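Local coordinates for protein phosphatidylinositide phosphatase SAC2 (Homo sapiens, PDB 4XUU) that removes the 4-phosphate of phosphatidylinositol 4-phosphate, probably in endocytic recycling, the piece here being its homodimer-forming hSac2 domain with a pleckstrin-homology-like fold, at residues S99-H104 with E137-T142. Numbering follows the deposited sequence.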
loop_
_atom_site.group_PDB
_atom_site.type_symbol
_atom_site.label_atom_id
_atom_site.label_comp_id
_atom_site.label_asym_id
_atom_site.label_seq_id
_atom_site.Cartn_x
_atom_site.Cartn_y
_atom_site.Cartn_z
ATOM N N SER A 99 -5.892 1.753 13.646
ATOM C CA SER A 99 -4.977 0.630 13.481
ATOM C C SER A 99 -3.818 0.755 14.459
ATOM O O SER A 99 -3.448 1.862 14.857
ATOM C CB SER A 99 -4.434 0.589 12.053
ATOM O OG SER A 99 -5.482 0.685 11.105
ATOM N N CYS A 100 -3.250 -0.381 14.844
ATOM C CA CYS A 100 -2.045 -0.388 15.659
ATOM C C CYS A 100 -0.967 -1.296 15.077
ATOM O O CYS A 100 -1.254 -2.221 14.312
ATOM C CB CYS A 100 -2.363 -0.749 17.113
ATOM S SG CYS A 100 -3.384 0.504 17.926
HETATM N N MSE A 101 0.275 -1.002 15.445
HETATM C CA MSE A 101 1.439 -1.719 14.971
HETATM C C MSE A 101 2.080 -2.452 16.139
HETATM O O MSE A 101 2.430 -1.843 17.154
HETATM C CB MSE A 101 2.430 -0.736 14.366
HETATM C CG MSE A 101 3.623 -1.385 13.710
HETATM SE SE MSE A 101 4.924 -0.038 13.214
HETATM C CE MSE A 101 6.315 -1.187 12.568
ATOM N N ARG A 102 2.236 -3.760 15.986
ATOM C CA ARG A 102 2.775 -4.598 17.038
ATOM C C ARG A 102 4.151 -5.150 16.660
ATOM O O ARG A 102 4.292 -5.876 15.676
ATOM C CB ARG A 102 1.786 -5.722 17.342
ATOM C CG ARG A 102 2.114 -6.550 18.554
ATOM C CD ARG A 102 0.879 -7.270 19.039
ATOM N NE ARG A 102 0.080 -6.433 19.928
ATOM C CZ ARG A 102 -1.106 -6.778 20.427
ATOM N NH1 ARG A 102 -1.656 -7.948 20.120
ATOM N NH2 ARG A 102 -1.748 -5.942 21.233
ATOM N N LEU A 103 5.156 -4.787 17.451
ATOM C CA LEU A 103 6.538 -5.202 17.233
ATOM C C LEU A 103 6.907 -6.318 18.200
ATOM O O LEU A 103 7.112 -6.071 19.389
ATOM C CB LEU A 103 7.495 -4.017 17.431
ATOM C CG LEU A 103 7.223 -2.678 16.732
ATOM C CD1 LEU A 103 8.179 -1.608 17.232
ATOM C CD2 LEU A 103 7.323 -2.808 15.228
ATOM N N HIS A 104 6.984 -7.543 17.688
ATOM C CA HIS A 104 7.325 -8.707 18.505
ATOM C C HIS A 104 8.839 -8.865 18.587
ATOM O O HIS A 104 9.512 -8.987 17.566
ATOM C CB HIS A 104 6.696 -9.979 17.929
ATOM C CG HIS A 104 5.200 -9.955 17.887
ATOM N ND1 HIS A 104 4.418 -10.608 18.816
ATOM C CD2 HIS A 104 4.342 -9.362 17.025
ATOM C CE1 HIS A 104 3.142 -10.415 18.530
ATOM N NE2 HIS A 104 3.069 -9.663 17.446
ATOM N N GLU A 137 7.866 -0.812 7.006
ATOM C CA GLU A 137 8.671 -0.976 5.807
ATOM C C GLU A 137 10.128 -0.555 5.996
ATOM O O GLU A 137 11.028 -1.239 5.514
ATOM C CB GLU A 137 8.004 -0.309 4.601
ATOM C CG GLU A 137 7.016 -1.257 3.935
ATOM C CD GLU A 137 6.045 -0.589 2.983
ATOM O OE1 GLU A 137 4.899 -1.083 2.897
ATOM O OE2 GLU A 137 6.412 0.406 2.313
HETATM N N MSE A 138 10.371 0.534 6.724
HETATM C CA MSE A 138 11.748 0.941 6.985
HETATM C C MSE A 138 12.471 -0.004 7.945
HETATM O O MSE A 138 13.659 -0.264 7.780
HETATM C CB MSE A 138 11.864 2.391 7.451
HETATM C CG MSE A 138 13.248 2.952 7.113
HETATM SE SE MSE A 138 13.662 4.696 7.841
HETATM C CE MSE A 138 12.618 5.762 6.579
ATOM N N LEU A 139 11.752 -0.516 8.937
ATOM C CA LEU A 139 12.301 -1.528 9.826
ATOM C C LEU A 139 12.645 -2.798 9.049
ATOM O O LEU A 139 13.612 -3.493 9.377
ATOM C CB LEU A 139 11.322 -1.850 10.953
ATOM C CG LEU A 139 11.112 -0.811 12.062
ATOM C CD1 LEU A 139 9.845 -1.130 12.822
ATOM C CD2 LEU A 139 12.293 -0.756 13.019
ATOM N N GLN A 140 11.861 -3.080 8.007
ATOM C CA GLN A 140 12.022 -4.300 7.231
ATOM C C GLN A 140 13.270 -4.273 6.353
ATOM O O GLN A 140 14.092 -5.186 6.437
ATOM C CB GLN A 140 10.775 -4.603 6.402
ATOM C CG GLN A 140 10.827 -5.956 5.708
ATOM C CD GLN A 140 9.619 -6.225 4.838
ATOM O OE1 GLN A 140 8.889 -7.189 5.059
ATOM N NE2 GLN A 140 9.400 -5.376 3.840
ATOM N N ILE A 141 13.417 -3.239 5.526
ATOM C CA ILE A 141 14.584 -3.138 4.643
ATOM C C ILE A 141 15.904 -2.932 5.397
ATOM O O ILE A 141 16.950 -3.400 4.948
ATOM C CB ILE A 141 14.434 -2.063 3.527
ATOM C CG1 ILE A 141 14.089 -0.689 4.106
ATOM C CG2 ILE A 141 13.411 -2.499 2.485
ATOM C CD1 ILE A 141 14.529 0.459 3.206
ATOM N N THR A 142 15.852 -2.236 6.533
ATOM C CA THR A 142 17.029 -2.059 7.377
ATOM C C THR A 142 17.532 -3.420 7.866
ATOM O O THR A 142 18.736 -3.695 7.822
ATOM C CB THR A 142 16.752 -1.114 8.564
ATOM O OG1 THR A 142 16.336 0.160 8.064
ATOM C CG2 THR A 142 18.002 -0.915 9.415
#
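Leu139 of the helix meets Met101 and Leu103 of the strand through a single methyl group, CD1, and this apolar trio makes up the whole contact. CD1 lies 3.5 Å from CE of Met101, modelled as selenomethionine, and 3.9 Å from CD2 of Leu103. Met101 and Leu103 are two apart on the strand, so both start out on the face turned to the helix. The long, unbranched Met101 spans the wide gap between the backbones: CG is anti to the backbone N (chi1 -174°) and the chain stays extended to its end, which carries CE out to the helix. Leu103, shorter and branched, meets Leu139 at about a right angle, its fork offering one methyl to the partner. All three side chains are buried, as suits residues without polar groups to satisfy, and no hydrogen bond joins the two segments.

Within the helix, Thr142 OG1 donates to Met138 O at 2.7 Å, while Thr142 N bonds to the same oxygen from the opposite face of its carbonyl plane. Threonine suits this buried place because its hydroxyl can turn back onto the preceding helical turn. The strand's other face is tied to neighbours: Cys100 forms a disulfide with Cys35 and Arg102 a salt bridge with Asp36.

On the helix's outward side, Met138 packs on Trp30 of a second subunit and Gln140 on Lys155 of a third. Strand 99-107 runs between strands 81-88 and 110-119, and helix 129-145 packs against the curved sheet, consistent with the C-terminal helix that closes one end of the barrel in pleckstrin-homology folds. Ile84 and Leu117 of the flanking strands extend the apolar layer, and Leu132, Ile135 and Ala136 continue it along the helix over Met101.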